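Local structure of 2,3-dihydroxybenzoate-AMP ligase (Bacillus subtilis, 1MDB) at residues 29-34 / 54-59; 59-64 / 95-100; 346-351 / 420-425; 362-367 / 406-411. The protein is a two-domain AMP-binding ligase of the ANL clan that binds adenosine monophosphate and 2,3-dihydroxy-benzoic acid. All blocks are in the same frame, centred on the assembly; numbering follows the deposited sequence.

Contact 1. Residues 29-34 / 54-59; sequences DLLRDR and RELDTR
Leu31 and Arg32 of helix 27-38 both meet Asp57 of helix 53-70. The two helix segments pass 9.0 Å apart and run closer to antiparallel than parallel, at 136°. Leu31 points at the other helix with CG anti to its backbone N (chi1 175°). This lays the isobutyl group against the backbone of Asp57, with Leu31 CD2 3.9 Å from Asp57 CA. Leu31 CD2 also lies 4.2 Å from Leu56 CG, a loose apolar touch. Leu31 CG also comes within 3.5 Å of Asp57 OD2.

Arg32 starts out facing away. Its chain bends at chi2 and chi3, which brings the guanidinium back to the carboxylate. Arg32 NH1 sits 3.0 Å from Asp57 OD1 in a salt bridge. The hydrogen bond within it is weak and bent, and the guanidinium and carboxylate planes are 72° apart. A water gives one hydrogen bond to Arg32 O and another to Asp57 OD1, 2.7 Å from the latter.

Each charge has a further partner: Arg32 NH1 pairs with Asp61 OD2, and Asp57 OD2 with Arg97 NH2. The buried Asp57 carboxylate is thus matched by two arginines and a water, which would probably favour its ionised form.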
loop_
_atom_site.group_PDB
_atom_site.type_symbol
_atom_site.label_atom_id
_atom_site.label_comp_id
_atom_site.label_asym_id
_atom_site.label_seq_id
_atom_site.Cartn_x
_atom_site.Cartn_y
_atom_site.Cartn_z
ATOM N N ASP A 29 11.111 -16.518 -13.392
ATOM C CA ASP A 29 12.054 -17.483 -12.823
ATOM C C ASP A 29 11.599 -17.869 -11.425
ATOM O O ASP A 29 11.525 -19.048 -11.075
ATOM C CB ASP A 29 13.458 -16.882 -12.716
ATOM C CG ASP A 29 14.062 -16.548 -14.064
ATOM O OD1 ASP A 29 13.843 -17.317 -15.030
ATOM O OD2 ASP A 29 14.776 -15.523 -14.151
ATOM N N LEU A 30 11.305 -16.845 -10.630
ATOM C CA LEU A 30 10.856 -17.015 -9.253
ATOM C C LEU A 30 9.751 -18.065 -9.165
ATOM O O LEU A 30 9.846 -19.008 -8.383
ATOM C CB LEU A 30 10.375 -15.662 -8.713
ATOM C CG LEU A 30 10.117 -15.447 -7.222
ATOM C CD1 LEU A 30 9.862 -13.965 -6.979
ATOM C CD2 LEU A 30 8.930 -16.273 -6.764
ATOM N N LEU A 31 8.705 -17.910 -9.971
ATOM C CA LEU A 31 7.601 -18.865 -9.969
ATOM C C LEU A 31 8.036 -20.238 -10.483
ATOM O O LEU A 31 7.701 -21.266 -9.890
ATOM C CB LEU A 31 6.445 -18.336 -10.818
ATOM C CG LEU A 31 5.233 -19.238 -11.054
ATOM C CD1 LEU A 31 4.698 -19.796 -9.747
ATOM C CD2 LEU A 31 4.166 -18.427 -11.767
ATOM N N ARG A 32 8.789 -20.252 -11.580
ATOM C CA ARG A 32 9.260 -21.510 -12.162
ATOM C C ARG A 32 10.002 -22.331 -11.118
ATOM O O ARG A 32 9.771 -23.534 -10.972
ATOM C CB ARG A 32 10.206 -21.242 -13.336
ATOM C CG ARG A 32 10.566 -22.497 -14.133
ATOM C CD ARG A 32 9.356 -23.027 -14.877
ATOM N NE ARG A 32 8.964 -22.131 -15.960
ATOM C CZ ARG A 32 7.760 -22.118 -16.523
ATOM N NH1 ARG A 32 6.819 -22.951 -16.103
ATOM N NH2 ARG A 32 7.502 -21.283 -17.519
ATOM N N ASP A 33 10.900 -21.661 -10.403
ATOM C CA ASP A 33 11.708 -22.285 -9.368
ATOM C C ASP A 33 10.853 -22.843 -8.228
ATOM O O ASP A 33 10.901 -24.041 -7.933
ATOM C CB ASP A 33 12.707 -21.263 -8.827
ATOM C CG ASP A 33 13.749 -21.889 -7.925
ATOM O OD1 ASP A 33 13.365 -22.456 -6.879
ATOM O OD2 ASP A 33 14.950 -21.813 -8.265
ATOM N N ARG A 34 10.064 -21.979 -7.592
ATOM C CA ARG A 34 9.212 -22.403 -6.490
ATOM C C ARG A 34 8.283 -23.533 -6.914
ATOM O O ARG A 34 7.991 -24.433 -6.132
ATOM C CB ARG A 34 8.368 -21.234 -5.970
ATOM C CG ARG A 34 9.152 -20.035 -5.475
ATOM C CD ARG A 34 10.128 -20.428 -4.390
ATOM N NE ARG A 34 10.903 -19.301 -3.874
ATOM C CZ ARG A 34 11.627 -18.487 -4.630
ATOM N NH1 ARG A 34 11.671 -18.668 -5.942
ATOM N NH2 ARG A 34 12.331 -17.510 -4.070
ATOM N N ARG A 54 2.572 -25.384 -8.426
ATOM C CA ARG A 54 2.701 -25.944 -9.774
ATOM C C ARG A 54 1.517 -25.459 -10.605
ATOM O O ARG A 54 1.660 -25.077 -11.768
ATOM C CB ARG A 54 2.692 -27.474 -9.721
ATOM C CG ARG A 54 3.260 -28.146 -10.968
ATOM C CD ARG A 54 4.782 -28.279 -10.889
ATOM N NE ARG A 54 5.183 -29.089 -9.737
ATOM C CZ ARG A 54 6.440 -29.416 -9.443
ATOM N NH1 ARG A 54 7.435 -29.001 -10.217
ATOM N NH2 ARG A 54 6.702 -30.156 -8.372
ATOM N N GLU A 55 0.345 -25.485 -9.984
ATOM C CA GLU A 55 -0.891 -25.043 -10.616
ATOM C C GLU A 55 -0.752 -23.618 -11.163
ATOM O O GLU A 55 -0.993 -23.370 -12.346
ATOM C CB GLU A 55 -2.022 -25.110 -9.592
ATOM C CG GLU A 55 -3.268 -24.328 -9.947
ATOM C CD GLU A 55 -4.426 -25.213 -10.345
ATOM O OE1 GLU A 55 -4.442 -26.392 -9.933
ATOM O OE2 GLU A 55 -5.332 -24.725 -11.057
ATOM N N LEU A 56 -0.367 -22.688 -10.292
ATOM C CA LEU A 56 -0.191 -21.296 -10.682
ATOM C C LEU A 56 0.834 -21.205 -11.810
ATOM O O LEU A 56 0.649 -20.466 -12.777
ATOM C CB LEU A 56 0.277 -20.475 -9.474
ATOM C CG LEU A 56 0.582 -18.991 -9.702
ATOM C CD1 LEU A 56 -0.636 -18.281 -10.287
ATOM C CD2 LEU A 56 0.985 -18.357 -8.372
ATOM N N ASP A 57 1.913 -21.971 -11.673
ATOM C CA ASP A 57 2.979 -22.010 -12.670
ATOM C C ASP A 57 2.395 -22.387 -14.036
ATOM O O ASP A 57 2.623 -21.698 -15.040
ATOM C CB ASP A 57 4.029 -23.047 -12.253
ATOM C CG ASP A 57 5.291 -22.984 -13.097
ATOM O OD1 ASP A 57 5.767 -24.048 -13.535
ATOM O OD2 ASP A 57 5.819 -21.876 -13.312
ATOM N N THR A 58 1.632 -23.475 -14.063
ATOM C CA THR A 58 1.024 -23.955 -15.300
ATOM C C THR A 58 0.025 -22.966 -15.904
ATOM O O THR A 58 0.085 -22.681 -17.091
ATOM C CB THR A 58 0.313 -25.313 -15.087
ATOM O OG1 THR A 58 1.270 -26.296 -14.678
ATOM C CG2 THR A 58 -0.350 -25.780 -16.384
ATOM N N ARG A 59 -0.893 -22.449 -15.093
ATOM C CA ARG A 59 -1.879 -21.498 -15.591
ATOM C C ARG A 59 -1.201 -20.246 -16.155
ATOM O O ARG A 59 -1.656 -19.686 -17.148
ATOM C CB ARG A 59 -2.861 -21.126 -14.473
ATOM C CG ARG A 59 -3.592 -22.341 -13.898
ATOM C CD ARG A 59 -4.633 -21.975 -12.843
ATOM N NE ARG A 59 -5.675 -21.106 -13.378
ATOM C CZ ARG A 59 -6.977 -21.365 -13.307
ATOM N NH1 ARG A 59 -7.402 -22.472 -12.721
ATOM N NH2 ARG A 59 -7.856 -20.515 -13.821
HETATM O O HOH W 1 8.045 -25.220 -12.605
#

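Contact 2. Residues 59-64 / 95-100; sequences RADRLA and LFRLGA
Helix packing in the AMP-binding domain brings helix 53-70 against the C-terminal end of helix 86-98. That end is closed by a Schellman motif. Gly99 is its C-prime residue with positive phi, Ala100 N bonds to Leu95 O, and the bond from Gly99 N to Phe96 O is weak.

Arg97, in the last turn, points toward helix 53-70. Its chain bends at chi2 (-133°) and chi3, and this brings the guanidinium close to Ala60 and Asp61. Asp61 OD1 is 3.1 Å from Arg97 NE, but the oxygen lies well out of the guanidinium plane. No N-H is aimed at it, so the pair is a salt bridge of charges alone. The carboxylate and guanidinium planes are 30° apart. Arg97 NH2 lies 3.8 Å from Ala60 CB. Next to Arg97, Leu98 reaches one turn further along helix 53-70, with Leu98 CD2 4.2 Å from Ala64 O.

The stronger polar partners come from nearby: Asp57 OD2 for Arg97 NH2, and Arg32 NH1 for Asp61 OD2. Leu31 of helix 27-38 touches both Ala60 and Arg97, so three helices meet here. Leu98 also packs on Phe67 and Gln68, further along helix 53-70.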
loop_
_atom_site.group_PDB
_atom_site.type_symbol
_atom_site.label_atom_id
_atom_site.label_comp_id
_atom_site.label_asym_id
_atom_site.label_seq_id
_atom_site.Cartn_x
_atom_site.Cartn_y
_atom_site.Cartn_z
ATOM N N ARG A 59 -0.893 -22.449 -15.093
ATOM C CA ARG A 59 -1.879 -21.498 -15.591
ATOM C C ARG A 59 -1.201 -20.246 -16.155
ATOM O O ARG A 59 -1.656 -19.686 -17.148
ATOM C CB ARG A 59 -2.861 -21.126 -14.473
ATOM C CG ARG A 59 -3.592 -22.341 -13.898
ATOM C CD ARG A 59 -4.633 -21.975 -12.843
ATOM N NE ARG A 59 -5.675 -21.106 -13.378
ATOM C CZ ARG A 59 -6.977 -21.365 -13.307
ATOM N NH1 ARG A 59 -7.402 -22.472 -12.721
ATOM N NH2 ARG A 59 -7.856 -20.515 -13.821
ATOM N N ALA A 60 -0.108 -19.823 -15.527
ATOM C CA ALA A 60 0.638 -18.651 -15.968
ATOM C C ALA A 60 1.256 -18.865 -17.363
ATOM O O ALA A 60 1.255 -17.950 -18.203
ATOM C CB ALA A 60 1.729 -18.325 -14.955
ATOM N N ASP A 61 1.793 -20.063 -17.600
ATOM C CA ASP A 61 2.381 -20.387 -18.895
ATOM C C ASP A 61 1.280 -20.401 -19.935
ATOM O O ASP A 61 1.367 -19.739 -20.977
ATOM C CB ASP A 61 3.035 -21.768 -18.884
ATOM C CG ASP A 61 4.416 -21.761 -18.287
ATOM O OD1 ASP A 61 5.083 -20.708 -18.351
ATOM O OD2 ASP A 61 4.840 -22.818 -17.771
ATOM N N ARG A 62 0.239 -21.169 -19.640
ATOM C CA ARG A 62 -0.887 -21.294 -20.546
ATOM C C ARG A 62 -1.600 -19.971 -20.799
ATOM O O ARG A 62 -2.148 -19.759 -21.882
ATOM C CB ARG A 62 -1.876 -22.335 -20.014
ATOM C CG ARG A 62 -1.342 -23.770 -20.043
ATOM C CD ARG A 62 -2.376 -24.772 -19.519
ATOM N NE ARG A 62 -3.585 -24.839 -20.340
ATOM C CZ ARG A 62 -3.641 -25.375 -21.557
ATOM N NH1 ARG A 62 -2.554 -25.898 -22.102
ATOM N NH2 ARG A 62 -4.787 -25.395 -22.228
ATOM N N LEU A 63 -1.599 -19.074 -19.813
ATOM C CA LEU A 63 -2.268 -17.787 -19.995
ATOM C C LEU A 63 -1.386 -16.848 -20.814
ATOM O O LEU A 63 -1.870 -16.117 -21.674
ATOM C CB LEU A 63 -2.608 -17.146 -18.641
ATOM C CG LEU A 63 -3.318 -15.782 -18.692
ATOM C CD1 LEU A 63 -4.602 -15.902 -19.510
ATOM C CD2 LEU A 63 -3.640 -15.293 -17.287
ATOM N N ALA A 64 -0.087 -16.875 -20.549
ATOM C CA ALA A 64 0.841 -16.028 -21.283
ATOM C C ALA A 64 0.669 -16.295 -22.776
ATOM O O ALA A 64 0.665 -15.368 -23.592
ATOM C CB ALA A 64 2.276 -16.321 -20.851
ATOM N N LEU A 95 1.693 -12.131 -17.424
ATOM C CA LEU A 95 2.164 -10.884 -18.009
ATOM C C LEU A 95 3.666 -10.800 -17.786
ATOM O O LEU A 95 4.415 -10.398 -18.672
ATOM C CB LEU A 95 1.464 -9.693 -17.362
ATOM C CG LEU A 95 -0.014 -9.556 -17.749
ATOM C CD1 LEU A 95 -0.674 -8.469 -16.914
ATOM C CD2 LEU A 95 -0.118 -9.229 -19.245
ATOM N N PHE A 96 4.101 -11.194 -16.595
ATOM C CA PHE A 96 5.515 -11.185 -16.252
ATOM C C PHE A 96 6.333 -12.052 -17.217
ATOM O O PHE A 96 7.439 -11.667 -17.607
ATOM C CB PHE A 96 5.704 -11.682 -14.812
ATOM C CG PHE A 96 5.338 -10.668 -13.755
ATOM C CD1 PHE A 96 5.070 -11.074 -12.452
ATOM C CD2 PHE A 96 5.298 -9.310 -14.048
ATOM C CE1 PHE A 96 4.772 -10.140 -11.457
ATOM C CE2 PHE A 96 4.996 -8.369 -13.053
ATOM C CZ PHE A 96 4.737 -8.789 -11.763
ATOM N N ARG A 97 5.795 -13.209 -17.613
ATOM C CA ARG A 97 6.519 -14.103 -18.527
ATOM C C ARG A 97 6.493 -13.655 -19.986
ATOM O O ARG A 97 7.330 -14.075 -20.788
ATOM C CB ARG A 97 5.986 -15.537 -18.420
ATOM C CG ARG A 97 6.114 -16.122 -17.014
ATOM C CD ARG A 97 6.696 -17.519 -17.007
ATOM N NE ARG A 97 5.787 -18.457 -16.371
ATOM C CZ ARG A 97 6.074 -19.208 -15.316
ATOM N NH1 ARG A 97 7.266 -19.155 -14.744
ATOM N NH2 ARG A 97 5.152 -20.015 -14.829
ATOM N N LEU A 98 5.533 -12.803 -20.327
ATOM C CA LEU A 98 5.410 -12.282 -21.686
ATOM C C LEU A 98 6.172 -10.970 -21.778
ATOM O O LEU A 98 6.317 -10.399 -22.855
ATOM C CB LEU A 98 3.933 -12.037 -22.016
ATOM C CG LEU A 98 3.566 -11.405 -23.365
ATOM C CD1 LEU A 98 4.194 -12.195 -24.513
ATOM C CD2 LEU A 98 2.050 -11.376 -23.507
ATOM N N GLY A 99 6.662 -10.492 -20.640
ATOM C CA GLY A 99 7.379 -9.231 -20.630
ATOM C C GLY A 99 6.423 -8.046 -20.719
ATOM O O GLY A 99 6.839 -6.918 -21.013
ATOM N N ALA A 100 5.139 -8.303 -20.483
ATOM C CA ALA A 100 4.132 -7.250 -20.512
ATOM C C ALA A 100 4.057 -6.627 -19.119
ATOM O O ALA A 100 4.297 -7.295 -18.108
ATOM C CB ALA A 100 2.784 -7.818 -20.915
#

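Contact 3. Residues 346-351 / 420-425; sequences EEIIVN and DGYIVV
Ile348 makes the main side-chain contact of the short helix 346-351 with residues 420-425, on the ring of Tyr422. Before it in the helix, Glu347 contributes through its backbone: its O accepts bonds from the N and the side chain of Asn351. Ile348 itself points at the other segment. Its CG2 methyl is anti to the backbone N and reaches the CD2-CE2 side of the tyrosine ring. Ile348 CG2 lies 3.4 Å from Tyr422 CE2. The approach is oblique to the ring, and the two side chains cross at about a right angle.

Ile349 turns the other way, onto strand 325-331. Asn351 closes the helix. Asn351 ND2 folds back to Glu347 O at 2.9 Å, in the carbonyl plane and on a lone pair, though the bond is bent to 134° at the hydrogen. The backbone O of Asn351 faces Val424, with Val424 CG1 4.0 Å away.

The far end of the Tyr422 ring is held by a hydrogen bond between OH and Asp344 OD1. Ile423 makes backbone bonds with Gln353 and Gly354, just past the helix. The contact thus packs a short helix against the start of strand 423-428, an outermost strand of a four-stranded antiparallel sheet, with the tyrosine just ahead of it. Val424 is followed by Val425 of the AMP pocket.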
loop_
_atom_site.group_PDB
_atom_site.type_symbol
_atom_site.label_atom_id
_atom_site.label_comp_id
_atom_site.label_asym_id
_atom_site.label_seq_id
_atom_site.Cartn_x
_atom_site.Cartn_y
_atom_site.Cartn_z
ATOM N N GLU A 346 8.814 -3.775 23.323
ATOM C CA GLU A 346 7.454 -3.286 23.135
ATOM C C GLU A 346 7.420 -1.784 22.852
ATOM O O GLU A 346 6.651 -1.323 22.007
ATOM C CB GLU A 346 6.586 -3.601 24.363
ATOM C CG GLU A 346 5.104 -3.197 24.210
ATOM C CD GLU A 346 4.344 -4.035 23.168
ATOM O OE1 GLU A 346 4.921 -4.337 22.101
ATOM O OE2 GLU A 346 3.163 -4.379 23.408
ATOM N N GLU A 347 8.264 -1.025 23.546
ATOM C CA GLU A 347 8.307 0.423 23.374
ATOM C C GLU A 347 8.744 0.879 21.986
ATOM O O GLU A 347 8.274 1.901 21.488
ATOM C CB GLU A 347 9.230 1.059 24.413
ATOM C CG GLU A 347 9.210 2.578 24.371
ATOM C CD GLU A 347 10.290 3.205 25.220
ATOM O OE1 GLU A 347 11.481 3.065 24.861
ATOM O OE2 GLU A 347 9.947 3.836 26.246
ATOM N N ILE A 348 9.665 0.151 21.370
ATOM C CA ILE A 348 10.113 0.524 20.034
ATOM C C ILE A 348 9.023 0.192 19.016
ATOM O O ILE A 348 8.842 0.908 18.031
ATOM C CB ILE A 348 11.406 -0.207 19.649
ATOM C CG1 ILE A 348 12.595 0.445 20.362
ATOM C CG2 ILE A 348 11.592 -0.180 18.140
ATOM C CD1 ILE A 348 13.931 -0.185 20.030
ATOM N N ILE A 349 8.295 -0.893 19.267
ATOM C CA ILE A 349 7.219 -1.320 18.383
ATOM C C ILE A 349 6.041 -0.361 18.516
ATOM O O ILE A 349 5.373 -0.044 17.535
ATOM C CB ILE A 349 6.724 -2.748 18.744
ATOM C CG1 ILE A 349 7.810 -3.775 18.435
ATOM C CG2 ILE A 349 5.441 -3.074 17.986
ATOM C CD1 ILE A 349 7.467 -5.176 18.907
ATOM N N VAL A 350 5.804 0.103 19.737
ATOM C CA VAL A 350 4.692 1.004 20.020
ATOM C C VAL A 350 4.927 2.487 19.752
ATOM O O VAL A 350 3.971 3.236 19.520
ATOM C CB VAL A 350 4.228 0.839 21.490
ATOM C CG1 VAL A 350 3.289 1.976 21.895
ATOM C CG2 VAL A 350 3.527 -0.506 21.649
ATOM N N ASN A 351 6.182 2.925 19.754
ATOM C CA ASN A 351 6.434 4.346 19.554
ATOM C C ASN A 351 7.177 4.764 18.294
ATOM O O ASN A 351 7.364 5.958 18.065
ATOM C CB ASN A 351 7.141 4.914 20.790
ATOM C CG ASN A 351 6.309 4.767 22.047
ATOM O OD1 ASN A 351 5.251 5.387 22.187
ATOM N ND2 ASN A 351 6.774 3.928 22.971
ATOM N N ASP A 420 19.009 4.387 17.227
ATOM C CA ASP A 420 19.287 3.149 16.519
ATOM C C ASP A 420 18.885 3.226 15.054
ATOM O O ASP A 420 18.872 2.218 14.347
ATOM C CB ASP A 420 18.580 1.982 17.205
ATOM C CG ASP A 420 19.168 1.676 18.569
ATOM O OD1 ASP A 420 20.385 1.391 18.632
ATOM O OD2 ASP A 420 18.423 1.727 19.574
ATOM N N GLY A 421 18.559 4.432 14.598
ATOM C CA GLY A 421 18.181 4.607 13.209
ATOM C C GLY A 421 16.709 4.424 12.903
ATOM O O GLY A 421 16.330 4.325 11.739
ATOM N N TYR A 422 15.873 4.367 13.935
ATOM C CA TYR A 422 14.438 4.211 13.724
ATOM C C TYR A 422 13.812 5.538 13.321
ATOM O O TYR A 422 14.360 6.605 13.597
ATOM C CB TYR A 422 13.751 3.667 14.983
ATOM C CG TYR A 422 13.981 2.187 15.183
ATOM C CD1 TYR A 422 15.250 1.694 15.501
ATOM C CD2 TYR A 422 12.948 1.268 14.985
ATOM C CE1 TYR A 422 15.482 0.325 15.610
ATOM C CE2 TYR A 422 13.171 -0.100 15.092
ATOM C CZ TYR A 422 14.440 -0.565 15.403
ATOM O OH TYR A 422 14.668 -1.917 15.500
ATOM N N ILE A 423 12.664 5.457 12.658
ATOM C CA ILE A 423 11.959 6.640 12.195
ATOM C C ILE A 423 10.670 6.849 12.975
ATOM O O ILE A 423 9.856 5.934 13.136
ATOM C CB ILE A 423 11.625 6.523 10.692
ATOM C CG1 ILE A 423 12.918 6.375 9.887
ATOM C CG2 ILE A 423 10.837 7.745 10.224
ATOM C CD1 ILE A 423 12.710 6.171 8.398
ATOM N N VAL A 424 10.511 8.061 13.486
ATOM C CA VAL A 424 9.322 8.435 14.218
ATOM C C VAL A 424 8.672 9.484 13.327
ATOM O O VAL A 424 9.107 10.632 13.284
ATOM C CB VAL A 424 9.663 9.042 15.581
ATOM C CG1 VAL A 424 8.379 9.423 16.310
ATOM C CG2 VAL A 424 10.460 8.036 16.407
ATOM N N VAL A 425 7.651 9.060 12.590
ATOM C CA VAL A 425 6.936 9.930 11.669
ATOM C C VAL A 425 5.991 10.884 12.389
ATOM O O VAL A 425 5.285 10.492 13.320
ATOM C CB VAL A 425 6.122 9.087 10.650
ATOM C CG1 VAL A 425 5.399 9.997 9.649
ATOM C CG2 VAL A 425 7.054 8.138 9.916
#

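Contact 4. Residues 362-367 / 406-411; sequences ESRVWD and DGFYRT
This is a surface contact between strand 362-366 and the start of strand 409-417, two strands that are not neighbours in their sheet. Both belong to one four-stranded antiparallel sheet, with strand 379-384 between them. The contact forms across that middle strand, over one side of the sheet, and no hydrogen bond joins the two segments.

Phe408, just ahead of its strand, is the centre. It points toward the other segment, and its ring meets alternate residues Glu362 and Arg364. The extended chain of Arg364 crosses the outer end of the ring at about a right angle. Arg364 NE lies 3.3 Å from Phe408 CZ, which sits over one face of the guanidinium, toward its rim. The guanidinium and ring planes are 36° apart. Arg364 CD makes an off-centre CH-pi contact, 4.1 Å from the centroid of the Phe408 ring. Glu362 also meets the ring, with Glu362 CB 3.8 Å from Phe408 CE2.

Further along, Arg410 NH1 stands at the edge of the Trp366 indole, 4.3 Å from Trp366 CZ3. Arg410 also pairs with Asp370 through NH2.

Glu362 OE2 has its salt bridge with Arg384 of the middle strand, and Arg384 also touches Phe408. The aromatic ring is therefore bordered by charged side chains, which use their aliphatic parts and one flat guanidinium face against it. They help to bury the ring of Phe408 in a contact that otherwise lies near the surface.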
loop_
_atom_site.group_PDB
_atom_site.type_symbol
_atom_site.label_atom_id
_atom_site.label_comp_id
_atom_site.label_asym_id
_atom_site.label_seq_id
_atom_site.Cartn_x
_atom_site.Cartn_y
_atom_site.Cartn_z
ATOM N N GLU A 362 19.479 4.526 2.090
ATOM C CA GLU A 362 20.040 5.770 2.598
ATOM C C GLU A 362 18.913 6.731 2.968
ATOM O O GLU A 362 18.023 6.997 2.157
ATOM C CB GLU A 362 20.921 6.422 1.540
ATOM C CG GLU A 362 22.286 5.802 1.392
ATOM C CD GLU A 362 23.014 6.339 0.183
ATOM O OE1 GLU A 362 22.757 5.843 -0.936
ATOM O OE2 GLU A 362 23.832 7.271 0.351
ATOM N N SER A 363 18.955 7.250 4.190
ATOM C CA SER A 363 17.944 8.183 4.649
ATOM C C SER A 363 18.554 9.504 5.101
ATOM O O SER A 363 19.614 9.536 5.727
ATOM C CB SER A 363 17.144 7.572 5.804
ATOM O OG SER A 363 16.286 6.541 5.345
ATOM N N ARG A 364 17.881 10.598 4.771
ATOM C CA ARG A 364 18.339 11.912 5.181
ATOM C C ARG A 364 17.158 12.760 5.623
ATOM O O ARG A 364 16.078 12.697 5.032
ATOM C CB ARG A 364 19.124 12.579 4.049
ATOM C CG ARG A 364 20.381 11.787 3.722
ATOM C CD ARG A 364 21.398 12.538 2.887
ATOM N NE ARG A 364 22.581 11.708 2.664
ATOM C CZ ARG A 364 23.656 12.091 1.984
ATOM N NH1 ARG A 364 23.708 13.304 1.450
ATOM N NH2 ARG A 364 24.679 11.259 1.838
ATOM N N VAL A 365 17.363 13.516 6.699
ATOM C CA VAL A 365 16.334 14.390 7.247
ATOM C C VAL A 365 16.779 15.837 7.059
ATOM O O VAL A 365 17.634 16.332 7.797
ATOM C CB VAL A 365 16.117 14.120 8.747
ATOM C CG1 VAL A 365 15.084 15.069 9.303
ATOM C CG2 VAL A 365 15.675 12.682 8.957
ATOM N N TRP A 366 16.203 16.506 6.065
ATOM C CA TRP A 366 16.552 17.889 5.771
ATOM C C TRP A 366 15.555 18.912 6.300
ATOM O O TRP A 366 14.440 18.574 6.685
ATOM C CB TRP A 366 16.685 18.094 4.264
ATOM C CG TRP A 366 17.905 17.502 3.663
ATOM C CD1 TRP A 366 18.957 16.931 4.319
ATOM C CD2 TRP A 366 18.223 17.452 2.271
ATOM N NE1 TRP A 366 19.912 16.525 3.418
ATOM C CE2 TRP A 366 19.486 16.832 2.153
ATOM C CE3 TRP A 366 17.559 17.867 1.108
ATOM C CZ2 TRP A 366 20.103 16.625 0.920
ATOM C CZ3 TRP A 366 18.172 17.660 -0.118
ATOM C CH2 TRP A 366 19.432 17.041 -0.202
ATOM N N ASP A 367 15.980 20.173 6.307
ATOM C CA ASP A 367 15.141 21.276 6.752
ATOM C C ASP A 367 14.646 21.957 5.480
ATOM O O ASP A 367 15.094 21.625 4.385
ATOM C CB ASP A 367 15.957 22.254 7.612
ATOM C CG ASP A 367 17.027 22.986 6.816
ATOM O OD1 ASP A 367 17.627 22.374 5.911
ATOM O OD2 ASP A 367 17.278 24.173 7.105
ATOM N N ASP A 406 21.336 14.648 -7.033
ATOM C CA ASP A 406 22.183 13.496 -6.749
ATOM C C ASP A 406 21.458 12.150 -6.679
ATOM O O ASP A 406 22.095 11.098 -6.740
ATOM C CB ASP A 406 23.000 13.738 -5.469
ATOM C CG ASP A 406 22.153 14.198 -4.300
ATOM O OD1 ASP A 406 21.341 15.134 -4.465
ATOM O OD2 ASP A 406 22.315 13.634 -3.199
ATOM N N GLY A 407 20.136 12.164 -6.554
ATOM C CA GLY A 407 19.428 10.896 -6.530
ATOM C C GLY A 407 18.482 10.584 -5.386
ATOM O O GLY A 407 17.848 9.530 -5.396
ATOM N N PHE A 408 18.376 11.467 -4.401
ATOM C CA PHE A 408 17.469 11.204 -3.299
ATOM C C PHE A 408 16.032 11.541 -3.672
ATOM O O PHE A 408 15.772 12.470 -4.441
ATOM C CB PHE A 408 17.872 11.992 -2.049
ATOM C CG PHE A 408 18.991 11.365 -1.277
ATOM C CD1 PHE A 408 20.315 11.551 -1.664
ATOM C CD2 PHE A 408 18.722 10.561 -0.177
ATOM C CE1 PHE A 408 21.355 10.944 -0.968
ATOM C CE2 PHE A 408 19.755 9.947 0.527
ATOM C CZ PHE A 408 21.077 10.140 0.129
ATOM N N TYR A 409 15.106 10.764 -3.124
ATOM C CA TYR A 409 13.684 10.963 -3.371
ATOM C C TYR A 409 13.052 11.640 -2.161
ATOM O O TYR A 409 13.242 11.195 -1.028
ATOM C CB TYR A 409 13.000 9.612 -3.616
ATOM C CG TYR A 409 11.501 9.647 -3.428
ATOM C CD1 TYR A 409 10.697 10.452 -4.235
ATOM C CD2 TYR A 409 10.886 8.887 -2.435
ATOM C CE1 TYR A 409 9.322 10.500 -4.058
ATOM C CE2 TYR A 409 9.507 8.923 -2.248
ATOM C CZ TYR A 409 8.733 9.734 -3.063
ATOM O OH TYR A 409 7.373 9.794 -2.874
ATOM N N ARG A 410 12.319 12.724 -2.393
ATOM C CA ARG A 410 11.657 13.416 -1.291
ATOM C C ARG A 410 10.320 12.725 -1.073
ATOM O O ARG A 410 9.387 12.906 -1.848
ATOM C CB ARG A 410 11.436 14.899 -1.607
ATOM C CG ARG A 410 11.717 15.305 -3.040
ATOM C CD ARG A 410 12.956 16.188 -3.144
ATOM N NE ARG A 410 12.859 17.350 -2.265
ATOM C CZ ARG A 410 13.783 18.303 -2.161
ATOM N NH1 ARG A 410 14.892 18.252 -2.888
ATOM N NH2 ARG A 410 13.609 19.297 -1.307
ATOM N N THR A 411 10.243 11.931 -0.012
ATOM C CA THR A 411 9.043 11.174 0.313
ATOM C C THR A 411 7.832 12.022 0.693
ATOM O O THR A 411 6.706 11.550 0.604
ATOM C CB THR A 411 9.308 10.202 1.466
ATOM O OG1 THR A 411 9.354 10.930 2.696
ATOM C CG2 THR A 411 10.629 9.486 1.261
#

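Contacts 1 and 2 are buried and form one cluster. They share Arg59 and helix 53-70, and Arg32, Asp57, Asp61 and Arg97 pair across both. Charges are met there by charges, inside a three-helix packing. Contacts 3 and 4 lie about 21 Å or more from that cluster, between nearest atoms. They reach one antiparallel sheet through its adjacent strands 423-428 and 409-417. Contact 3 is partly buried and contact 4 is at the surface. In both an aromatic ring takes the main part, met chiefly by a methyl in one and an arginine in the other. Their second segments include Val425 and Thr411 of the AMP pocket.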